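Local structure of MIPZ (Caulobacter crescentus, 2XJ9) at residues H24-L29 with R50-R55; I64-P69 with P239-V244; R221-E226 with L232-L237. The protein is a P-loop ATPase that positions the division plane as an inhibitor of cell division, binding the nucleoid and dimerising to form a gradient. The protein carries 1 engineered substitution. One frame throughout, in Å; residues are numbered along the deposited sequence.

Overall arrangement
The three contacts form a cluster on one side of the chain's centre, each pair of centres about 11 Å apart, and all three sets of segments come near the second subunit. Contact 3 lies against the adenosine end of the bound nucleotide; contact 1 is one layer further out, the side chain of Phe52 about 12 Å from both the nucleotide and the magnesium ion. Contact 2 is the most peripheral, its centre about 22 Å from that of the chain, and closes the long loop in which contact 3 is nested. Arg55 of contact 1 ties the cluster together: its NH2 forms a salt bridge of 2.9 Å with Asp236 OD2 of contact 3 and probably a hydrogen bond with Pro67 O of contact 2.

Contact 1: H24-L29 with R50-R55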
loop_
_atom_site.group_PDB
_atom_site.type_symbol
_atom_site.label_atom_id
_atom_site.label_comp_id
_atom_site.label_asym_id
_atom_site.label_seq_id
_atom_site.Cartn_x
_atom_site.Cartn_y
_atom_site.Cartn_z
ATOM N N HIS A 24 -1.784 9.077 13.846
ATOM C CA HIS A 24 -2.856 9.251 14.811
ATOM C C HIS A 24 -2.415 8.803 16.216
ATOM O O HIS A 24 -2.853 9.369 17.219
ATOM C CB HIS A 24 -4.123 8.516 14.361
ATOM C CG HIS A 24 -4.803 9.123 13.163
ATOM N ND1 HIS A 24 -5.908 9.945 13.264
ATOM C CD2 HIS A 24 -4.553 9.005 11.838
ATOM C CE1 HIS A 24 -6.303 10.310 12.056
ATOM N NE2 HIS A 24 -5.491 9.760 11.174
ATOM N N LEU A 25 -1.546 7.792 16.284
ATOM C CA LEU A 25 -0.901 7.422 17.544
ATOM C C LEU A 25 -0.092 8.565 18.120
ATOM O O LEU A 25 -0.258 8.922 19.275
ATOM C CB LEU A 25 0.012 6.207 17.394
ATOM C CG LEU A 25 -0.695 4.996 17.977
ATOM C CD1 LEU A 25 -2.164 5.302 17.932
ATOM C CD2 LEU A 25 -0.416 3.709 17.249
ATOM N N VAL A 26 0.815 9.115 17.332
ATOM C CA VAL A 26 1.581 10.265 17.777
ATOM C C VAL A 26 0.665 11.366 18.275
ATOM O O VAL A 26 0.807 11.869 19.380
ATOM C CB VAL A 26 2.397 10.828 16.639
ATOM C CG1 VAL A 26 2.961 12.179 17.019
ATOM C CG2 VAL A 26 3.471 9.873 16.291
ATOM N N THR A 27 -0.291 11.735 17.446
ATOM C CA THR A 27 -1.173 12.840 17.772
ATOM C C THR A 27 -1.973 12.589 19.059
ATOM O O THR A 27 -2.186 13.500 19.817
ATOM C CB THR A 27 -2.099 13.173 16.585
ATOM O OG1 THR A 27 -2.104 14.581 16.395
ATOM C CG2 THR A 27 -3.527 12.669 16.842
ATOM N N ALA A 28 -2.408 11.361 19.304
ATOM C CA ALA A 28 -3.123 11.039 20.535
ATOM C C ALA A 28 -2.204 11.143 21.748
ATOM O O ALA A 28 -2.584 11.716 22.762
ATOM C CB ALA A 28 -3.716 9.647 20.456
ATOM N N LEU A 29 -0.999 10.585 21.638
ATOM C CA LEU A 29 0.011 10.661 22.694
ATOM C C LEU A 29 0.355 12.096 23.065
ATOM O O LEU A 29 0.206 12.501 24.204
ATOM C CB LEU A 29 1.275 9.913 22.290
ATOM C CG LEU A 29 1.039 8.413 22.286
ATOM C CD1 LEU A 29 2.130 7.675 21.587
ATOM C CD2 LEU A 29 0.893 7.919 23.705
ATOM N N ARG A 50 6.293 13.959 5.963
ATOM C CA ARG A 50 5.456 14.898 5.229
ATOM C C ARG A 50 4.275 15.382 6.065
ATOM O O ARG A 50 3.935 16.558 6.020
ATOM C CB ARG A 50 4.934 14.253 3.939
ATOM C CG ARG A 50 6.021 13.865 2.921
ATOM C CD ARG A 50 6.286 14.954 1.870
ATOM N NE ARG A 50 5.773 16.258 2.290
ATOM C CZ ARG A 50 4.699 16.846 1.766
ATOM N NH1 ARG A 50 4.292 18.027 2.220
ATOM N NH2 ARG A 50 4.031 16.257 0.785
ATOM N N PHE A 51 3.632 14.488 6.815
ATOM C CA PHE A 51 2.506 14.930 7.615
ATOM C C PHE A 51 2.921 16.091 8.484
ATOM O O PHE A 51 2.287 17.130 8.488
ATOM C CB PHE A 51 1.939 13.820 8.488
ATOM C CG PHE A 51 0.776 14.267 9.337
ATOM C CD1 PHE A 51 -0.486 14.420 8.783
ATOM C CD2 PHE A 51 0.945 14.553 10.681
ATOM C CE1 PHE A 51 -1.559 14.846 9.570
ATOM C CE2 PHE A 51 -0.120 14.987 11.470
ATOM C CZ PHE A 51 -1.367 15.133 10.924
ATOM N N PHE A 52 4.023 15.920 9.199
ATOM C CA PHE A 52 4.447 16.897 10.197
ATOM C C PHE A 52 5.138 18.129 9.621
ATOM O O PHE A 52 5.087 19.205 10.214
ATOM C CB PHE A 52 5.263 16.228 11.302
ATOM C CG PHE A 52 4.452 15.301 12.151
ATOM C CD1 PHE A 52 4.594 13.935 12.046
ATOM C CD2 PHE A 52 3.509 15.803 13.031
ATOM C CE1 PHE A 52 3.833 13.088 12.819
ATOM C CE2 PHE A 52 2.745 14.970 13.803
ATOM C CZ PHE A 52 2.903 13.610 13.700
ATOM N N GLU A 53 5.769 17.996 8.461
ATOM C CA GLU A 53 6.151 19.202 7.726
ATOM C C GLU A 53 4.933 20.067 7.360
ATOM O O GLU A 53 5.029 21.291 7.361
ATOM C CB GLU A 53 6.944 18.865 6.473
ATOM C CG GLU A 53 8.225 18.143 6.760
ATOM C CD GLU A 53 8.927 17.680 5.505
ATOM O OE1 GLU A 53 8.320 17.818 4.400
ATOM O OE2 GLU A 53 10.078 17.177 5.642
ATOM N N ASN A 54 3.799 19.433 7.053
ATOM C CA ASN A 54 2.583 20.165 6.746
ATOM C C ASN A 54 1.985 20.787 7.998
ATOM O O ASN A 54 1.361 21.843 7.929
ATOM C CB ASN A 54 1.541 19.259 6.068
ATOM C CG ASN A 54 2.022 18.683 4.741
ATOM O OD1 ASN A 54 2.791 19.312 4.017
ATOM N ND2 ASN A 54 1.564 17.475 4.422
ATOM N N ARG A 55 2.169 20.126 9.140
ATOM C CA ARG A 55 1.636 20.621 10.405
ATOM C C ARG A 55 2.396 21.864 10.790
ATOM O O ARG A 55 1.814 22.915 11.074
ATOM C CB ARG A 55 1.812 19.574 11.489
ATOM C CG ARG A 55 1.125 19.880 12.816
ATOM C CD ARG A 55 1.199 18.643 13.693
ATOM N NE ARG A 55 0.521 18.781 14.968
ATOM C CZ ARG A 55 -0.693 18.317 15.230
ATOM N NH1 ARG A 55 -1.379 17.696 14.303
ATOM N NH2 ARG A 55 -1.233 18.480 16.426
#
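Val26 and Phe52 reach toward each other from opposite directions between two helices of the P-loop NTPase fold: helix 18-30, which follows the phosphate-binding loop, and helix 47-62, both packed on the same face of the central parallel sheet. The touching atoms are Val26 CG1 and Phe52 CZ, 3.6 Å apart, the methyl meeting the far end of the ring obliquely. Val26 CG1 lies anti to the backbone N (chi1 168°), which carries this branch across to the phenyl ring. Thr27 and Arg55 cross at about a right angle, with Thr27 OG1 3.8 Å from Arg55 NH1, too far for a hydrogen bond. The guanidinium is held from outside the two helices, by a salt bridge to Asp236 and hydrogen bonds to the carbonyls of Pro67 and Gly231; an extended chain from CG to NE brings it there. Within these segments the nearest CA atoms, of Thr27 and Phe52, are 10.3 Å apart, so the contact is made by side chains; Pro69 and, from the sheet, Val38 pack against both Val26 and Phe52. On the same helix, Phe51 places CD2 3.5 Å above the centre of the Phe52 ring.

Contact 2: I64-P69 with P239-V244; sequences IELPEP and PQVRPV
Ile64 lays its terminal methyl against Val241, crossing it at about a right angle, and the two meet through Ile64 CD1 and Val241 CG2, 3.2 Å apart in the model. The isoleucine reaches this point because its chain is extended from CA to CD1 (chi2 173°), so the end of the longer branch, and not its root, does the touching. Leu66 approaches the same valine methyl in another manner, tip to tip, with Leu66 CD1 4.2 Å from Val241 CG2. Seen from CG2, the directions to Ile64 CD1 and Leu66 CD1 diverge by about 69°, and these two methyls lie 4.3 Å from each other, so the three carbons form a small triangle. The branch anti to the carbonyl carbon, CG2, is the valine's corner of the triangle; Val241 CG1 is farther off, 5.0 Å from Ile64 CD1 and 4.9 Å from Leu66 CD1. The nearest CA atoms, of Ile64 and Val241, are 8.5 Å apart.

Both segments are irregular: residues 64-69 run from the end of helix 47-62 to the edge strand 70-72, while residues 239-244 belong to the loop that leads into the C-terminal helix 249-263. The contact thus joins two connections of the P-loop fold some 170 residues apart in sequence, at the periphery of the subunit. Leu59 of helix 47-62 supports both Ile64 and Leu66, and Tyr31 adds a further surface under Leu66. On the other segment, Pro243 rests on Leu232.

With about 108 Å² buried and methyl groups alone meeting across it, the contact implies association through dispersion and the exclusion of water, without the directional pull that polar groups would supply.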
loop_
_atom_site.group_PDB
_atom_site.type_symbol
_atom_site.label_atom_id
_atom_site.label_comp_id
_atom_site.label_asym_id
_atom_site.label_seq_id
_atom_site.Cartn_x
_atom_site.Cartn_y
_atom_site.Cartn_z
ATOM N N ILE A 64 -1.683 29.642 15.181
ATOM C CA ILE A 64 -2.226 28.994 16.361
ATOM C C ILE A 64 -1.194 27.992 16.897
ATOM O O ILE A 64 -0.145 27.783 16.286
ATOM C CB ILE A 64 -3.615 28.349 16.096
ATOM C CG1 ILE A 64 -3.554 26.842 16.289
ATOM C CG2 ILE A 64 -4.149 28.710 14.696
ATOM C CD1 ILE A 64 -4.904 26.200 16.207
ATOM N N GLU A 65 -1.466 27.404 18.055
ATOM C CA GLU A 65 -0.492 26.519 18.688
ATOM C C GLU A 65 -1.070 25.163 19.062
ATOM O O GLU A 65 -2.163 25.056 19.631
ATOM C CB GLU A 65 0.116 27.161 19.935
ATOM C CG GLU A 65 0.891 28.440 19.671
ATOM C CD GLU A 65 2.050 28.622 20.637
ATOM O OE1 GLU A 65 2.001 29.562 21.467
ATOM O OE2 GLU A 65 3.010 27.821 20.557
ATOM N N LEU A 66 -0.314 24.125 18.744
ATOM C CA LEU A 66 -0.753 22.777 19.012
ATOM C C LEU A 66 0.485 21.967 19.252
ATOM O O LEU A 66 1.570 22.351 18.822
ATOM C CB LEU A 66 -1.524 22.201 17.823
ATOM C CG LEU A 66 -2.862 22.830 17.445
ATOM C CD1 LEU A 66 -3.360 22.222 16.164
ATOM C CD2 LEU A 66 -3.893 22.654 18.538
ATOM N N PRO A 67 0.327 20.839 19.933
ATOM C CA PRO A 67 1.450 19.941 20.217
ATOM C C PRO A 67 2.103 19.462 18.924
ATOM O O PRO A 67 1.393 19.045 18.017
ATOM C CB PRO A 67 0.784 18.746 20.904
ATOM C CG PRO A 67 -0.620 19.180 21.230
ATOM C CD PRO A 67 -0.978 20.284 20.315
ATOM N N GLU A 68 3.428 19.518 18.840
ATOM C CA GLU A 68 4.159 18.905 17.732
ATOM C C GLU A 68 5.115 17.820 18.242
ATOM O O GLU A 68 5.704 17.963 19.294
ATOM C CB GLU A 68 4.913 19.976 16.952
ATOM C CG GLU A 68 4.002 20.925 16.182
ATOM C CD GLU A 68 4.672 22.242 15.850
ATOM O OE1 GLU A 68 5.674 22.252 15.098
ATOM O OE2 GLU A 68 4.198 23.276 16.367
ATOM N N PRO A 69 5.257 16.713 17.504
ATOM C CA PRO A 69 6.173 15.702 18.019
ATOM C C PRO A 69 7.585 16.187 17.798
ATOM O O PRO A 69 7.769 17.344 17.442
ATOM C CB PRO A 69 5.903 14.478 17.126
ATOM C CG PRO A 69 5.044 14.926 16.026
ATOM C CD PRO A 69 4.867 16.424 16.119
ATOM N N PRO A 239 -13.126 23.710 18.627
ATOM C CA PRO A 239 -13.780 24.937 18.168
ATOM C C PRO A 239 -12.840 25.906 17.442
ATOM O O PRO A 239 -13.279 26.580 16.501
ATOM C CB PRO A 239 -14.241 25.578 19.477
ATOM C CG PRO A 239 -14.488 24.443 20.393
ATOM C CD PRO A 239 -13.549 23.344 19.992
ATOM N N GLN A 240 -11.585 25.991 17.884
ATOM C CA GLN A 240 -10.622 26.933 17.301
ATOM C C GLN A 240 -10.076 26.419 15.974
ATOM O O GLN A 240 -9.944 27.165 14.998
ATOM C CB GLN A 240 -9.453 27.187 18.262
ATOM C CG GLN A 240 -9.862 27.571 19.684
ATOM C CD GLN A 240 -9.821 26.393 20.652
ATOM O OE1 GLN A 240 -8.744 25.900 21.012
ATOM N NE2 GLN A 240 -10.996 25.934 21.074
ATOM N N VAL A 241 -9.752 25.131 15.958
ATOM C CA VAL A 241 -9.235 24.464 14.775
ATOM C C VAL A 241 -10.380 23.840 13.987
ATOM O O VAL A 241 -10.983 22.854 14.426
ATOM C CB VAL A 241 -8.256 23.346 15.169
ATOM C CG1 VAL A 241 -7.651 22.709 13.933
ATOM C CG2 VAL A 241 -7.171 23.889 16.088
ATOM N N ARG A 242 -10.683 24.416 12.828
ATOM C CA ARG A 242 -11.766 23.899 12.000
ATOM C C ARG A 242 -11.600 24.280 10.536
ATOM O O ARG A 242 -12.246 25.207 10.049
ATOM C CB ARG A 242 -13.122 24.368 12.524
ATOM C CG ARG A 242 -13.265 25.877 12.604
ATOM C CD ARG A 242 -14.681 26.248 12.969
ATOM N NE ARG A 242 -15.592 25.145 12.667
ATOM C CZ ARG A 242 -15.945 24.775 11.437
ATOM N NH1 ARG A 242 -16.779 23.756 11.261
ATOM N NH2 ARG A 242 -15.463 25.418 10.380
ATOM N N PRO A 243 -10.733 23.549 9.823
ATOM C CA PRO A 243 -10.522 23.763 8.391
ATOM C C PRO A 243 -11.559 22.969 7.607
ATOM O O PRO A 243 -11.654 23.082 6.383
ATOM C CB PRO A 243 -9.123 23.173 8.162
ATOM C CG PRO A 243 -8.802 22.338 9.433
ATOM C CD PRO A 243 -10.015 22.356 10.298
ATOM N N VAL A 244 -12.337 22.175 8.337
ATOM C CA VAL A 244 -13.280 21.250 7.736
ATOM C C VAL A 244 -14.583 21.072 8.533
ATOM O O VAL A 244 -14.558 20.802 9.732
ATOM C CB VAL A 244 -12.615 19.894 7.509
ATOM C CG1 VAL A 244 -13.590 18.753 7.827
ATOM C CG2 VAL A 244 -12.060 19.817 6.082
#

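Contact 3: R221-E226 with L232-L237; sequences RVIYRE and LTIADL. With AGS (phosphothiophosphoric acid-adenylate ester), chain D.
Ile223 and Ile234 meet at a slant, the CG1 of Ile223 lying 3.8 Å from the CG2 of Ile234. With CG1 anti to the backbone N (chi1 -172°), the longer branch of Ile223 runs on past this point and meets Leu237 tip to tip, CD1 to CD1 at 4.1 Å. Tyr224 starts out away from residues 232-237, yet its ring swings back enough for CE1 to stand 4.5 Å from Ile234 CG1, again obliquely. The other side of that ring serves the nucleotide: adenine N1 lies in the ring plane at its edge, and the tyrosine hydroxyl is fixed by a hydrogen bond to Glu256 of helix 249-263.

This is the adenosine end of the pocket in a deviant Walker A ATPase, whose dimer sandwiches the nucleotides; elsewhere on the nucleotide, further hydrogen bonds come from Gly15, Lys18 and Thr20 of this chain and from Lys13, Ser136 and Asp139 of the second subunit. Arg221 N donates to adenine N1 over 3.0 Å at 156°, a main-chain bond independent of the arginine side chain. Adenine N3, at the edge of the base, lies 3.5 Å above one face of the Arg225 guanidinium, toward its rim, while NH1 forms a salt bridge to Glu192 of the second subunit. An alanine here would remove the guanidinium from beside N3 and is likely to leave that Glu192 without its positive mate. The short 3-10 turn 234-236 that carries Ile234 is braced by Thr233 N, which donates to the anti lone pair of Asp236 OD1 over 2.9 Å.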
loop_
_atom_site.group_PDB
_atom_site.type_symbol
_atom_site.label_atom_id
_atom_site.label_comp_id
_atom_site.label_asym_id
_atom_site.label_seq_id
_atom_site.Cartn_x
_atom_site.Cartn_y
_atom_site.Cartn_z
ATOM N N ARG A 221 -12.819 5.928 6.670
ATOM C CA ARG A 221 -13.406 7.190 7.074
ATOM C C ARG A 221 -12.645 8.362 6.521
ATOM O O ARG A 221 -11.478 8.557 6.842
ATOM C CB ARG A 221 -13.387 7.301 8.580
ATOM C CG ARG A 221 -14.390 6.427 9.258
ATOM C CD ARG A 221 -14.921 7.129 10.488
ATOM N NE ARG A 221 -16.105 6.463 11.006
ATOM C CZ ARG A 221 -16.056 5.474 11.887
ATOM N NH1 ARG A 221 -14.880 5.056 12.333
ATOM N NH2 ARG A 221 -17.175 4.910 12.320
ATOM N N VAL A 222 -13.319 9.172 5.728
ATOM C CA VAL A 222 -12.728 10.370 5.158
ATOM C C VAL A 222 -11.870 11.181 6.129
ATOM O O VAL A 222 -10.856 11.746 5.738
ATOM C CB VAL A 222 -13.837 11.312 4.634
ATOM C CG1 VAL A 222 -13.307 12.181 3.501
ATOM C CG2 VAL A 222 -15.047 10.499 4.185
ATOM N N ILE A 223 -12.304 11.257 7.381
ATOM C CA ILE A 223 -11.661 12.098 8.374
ATOM C C ILE A 223 -10.266 11.565 8.733
ATOM O O ILE A 223 -9.416 12.298 9.273
ATOM C CB ILE A 223 -12.548 12.257 9.650
ATOM C CG1 ILE A 223 -11.956 13.295 10.603
ATOM C CG2 ILE A 223 -12.728 10.929 10.355
ATOM C CD1 ILE A 223 -11.893 14.685 10.013
ATOM N N TYR A 224 -10.024 10.296 8.411
ATOM C CA TYR A 224 -8.718 9.692 8.675
ATOM C C TYR A 224 -7.701 10.042 7.596
ATOM O O TYR A 224 -6.530 9.656 7.680
ATOM C CB TYR A 224 -8.838 8.180 8.765
ATOM C CG TYR A 224 -9.457 7.655 10.050
ATOM C CD1 TYR A 224 -9.326 8.343 11.248
ATOM C CD2 TYR A 224 -10.181 6.472 10.061
ATOM C CE1 TYR A 224 -9.900 7.863 12.415
ATOM C CE2 TYR A 224 -10.744 5.996 11.215
ATOM C CZ TYR A 224 -10.596 6.694 12.388
ATOM O OH TYR A 224 -11.152 6.215 13.543
ATOM N N ARG A 225 -8.143 10.778 6.581
ATOM C CA ARG A 225 -7.354 10.886 5.370
ATOM C C ARG A 225 -7.449 12.275 4.826
ATOM O O ARG A 225 -6.625 12.702 4.032
ATOM C CB ARG A 225 -7.874 9.895 4.333
ATOM C CG ARG A 225 -8.289 10.568 3.080
ATOM C CD ARG A 225 -8.639 9.595 2.011
ATOM N NE ARG A 225 -9.886 8.951 2.199
ATOM C CZ ARG A 225 -10.233 7.700 1.955
ATOM N NH1 ARG A 225 -11.490 7.410 2.211
ATOM N NH2 ARG A 225 -9.405 6.760 1.509
ATOM N N GLU A 226 -8.476 12.976 5.277
ATOM C CA GLU A 226 -8.916 14.224 4.673
ATOM C C GLU A 226 -8.067 15.407 5.119
ATOM O O GLU A 226 -7.992 16.412 4.416
ATOM C CB GLU A 226 -10.375 14.458 5.040
ATOM C CG GLU A 226 -10.949 15.737 4.503
ATOM C CD GLU A 226 -12.358 16.008 5.015
ATOM O OE1 GLU A 226 -12.626 15.689 6.199
ATOM O OE2 GLU A 226 -13.192 16.537 4.238
ATOM N N LEU A 232 -3.059 17.707 10.249
ATOM C CA LEU A 232 -3.913 17.701 11.422
ATOM C C LEU A 232 -4.626 16.346 11.512
ATOM O O LEU A 232 -4.623 15.570 10.550
ATOM C CB LEU A 232 -4.952 18.814 11.321
ATOM C CG LEU A 232 -4.586 20.278 11.035
ATOM C CD1 LEU A 232 -5.845 21.107 10.766
ATOM C CD2 LEU A 232 -3.805 20.881 12.176
ATOM N N THR A 233 -5.242 16.064 12.662
ATOM C CA THR A 233 -6.054 14.854 12.830
ATOM C C THR A 233 -7.327 15.186 13.617
ATOM O O THR A 233 -7.519 16.337 14.006
ATOM C CB THR A 233 -5.267 13.752 13.563
ATOM O OG1 THR A 233 -5.264 14.024 14.963
ATOM C CG2 THR A 233 -3.837 13.701 13.078
ATOM N N ILE A 234 -8.196 14.200 13.847
ATOM C CA ILE A 234 -9.413 14.442 14.637
ATOM C C ILE A 234 -9.079 14.987 16.024
ATOM O O ILE A 234 -9.821 15.796 16.589
ATOM C CB ILE A 234 -10.281 13.171 14.857
ATOM C CG1 ILE A 234 -9.662 11.955 14.197
ATOM C CG2 ILE A 234 -11.693 13.393 14.392
ATOM C CD1 ILE A 234 -8.540 11.373 14.993
ATOM N N ALA A 235 -7.971 14.512 16.577
ATOM C CA ALA A 235 -7.560 14.902 17.905
ATOM C C ALA A 235 -7.277 16.404 17.994
ATOM O O ALA A 235 -7.106 16.936 19.081
ATOM C CB ALA A 235 -6.343 14.106 18.311
ATOM N N ASP A 236 -7.235 17.081 16.851
ATOM C CA ASP A 236 -6.968 18.514 16.808
ATOM C C ASP A 236 -8.230 19.351 16.674
ATOM O O ASP A 236 -8.184 20.571 16.780
ATOM C CB ASP A 236 -6.082 18.842 15.621
ATOM C CG ASP A 236 -4.687 18.366 15.800
ATOM O OD1 ASP A 236 -4.222 17.594 14.940
ATOM O OD2 ASP A 236 -4.053 18.775 16.792
ATOM N N LEU A 237 -9.358 18.705 16.421
ATOM C CA LEU A 237 -10.538 19.442 16.001
ATOM C C LEU A 237 -11.421 19.979 17.117
ATOM O O LEU A 237 -12.603 19.660 17.216
ATOM C CB LEU A 237 -11.342 18.656 14.973
ATOM C CG LEU A 237 -10.547 18.400 13.696
ATOM C CD1 LEU A 237 -11.428 17.698 12.692
ATOM C CD2 LEU A 237 -10.014 19.695 13.143
HETATM P PG AGS D . 2.774 2.250 2.336
HETATM S S1G AGS D . 3.257 0.849 1.960
HETATM O O2G AGS D . 2.604 3.212 1.180
HETATM O O3G AGS D . 3.502 2.926 3.478
HETATM P PB AGS D . 0.792 2.486 4.402
HETATM O O1B AGS D . 0.730 1.189 5.180
HETATM O O2B AGS D . 1.576 3.701 4.827
HETATM O O3B AGS D . 1.273 2.055 2.918
HETATM P PA AGS D . -1.377 4.329 4.427
HETATM O O1A AGS D . -1.348 4.664 5.904
HETATM O O2A AGS D . -0.825 5.299 3.449
HETATM O O3A AGS D . -0.732 2.901 4.169
HETATM O "O5'" AGS D . -2.878 3.966 4.005
HETATM C "C5'" AGS D . -3.155 3.584 2.668
HETATM C "C4'" AGS D . -4.222 4.509 2.061
HETATM O "O4'" AGS D . -5.373 4.311 2.839
HETATM C "C3'" AGS D . -3.946 5.998 2.172
HETATM O "O3'" AGS D . -4.546 6.654 1.068
HETATM C "C2'" AGS D . -4.669 6.493 3.405
HETATM O "O2'" AGS D . -5.044 7.862 3.197
HETATM C "C1'" AGS D . -5.828 5.518 3.447
HETATM N N9 AGS D . -6.334 4.996 4.737
HETATM C C8 AGS D . -5.683 4.152 5.571
HETATM N N7 AGS D . -6.459 3.820 6.642
HETATM C C5 AGS D . -7.635 4.448 6.464
HETATM C C6 AGS D . -8.887 4.528 7.200
HETATM N N6 AGS D . -9.022 3.856 8.360
HETATM N N1 AGS D . -9.870 5.284 6.667
HETATM C C2 AGS D . -9.743 5.965 5.516
HETATM N N3 AGS D . -8.629 5.943 4.789
HETATM C C4 AGS D . -7.566 5.209 5.208
#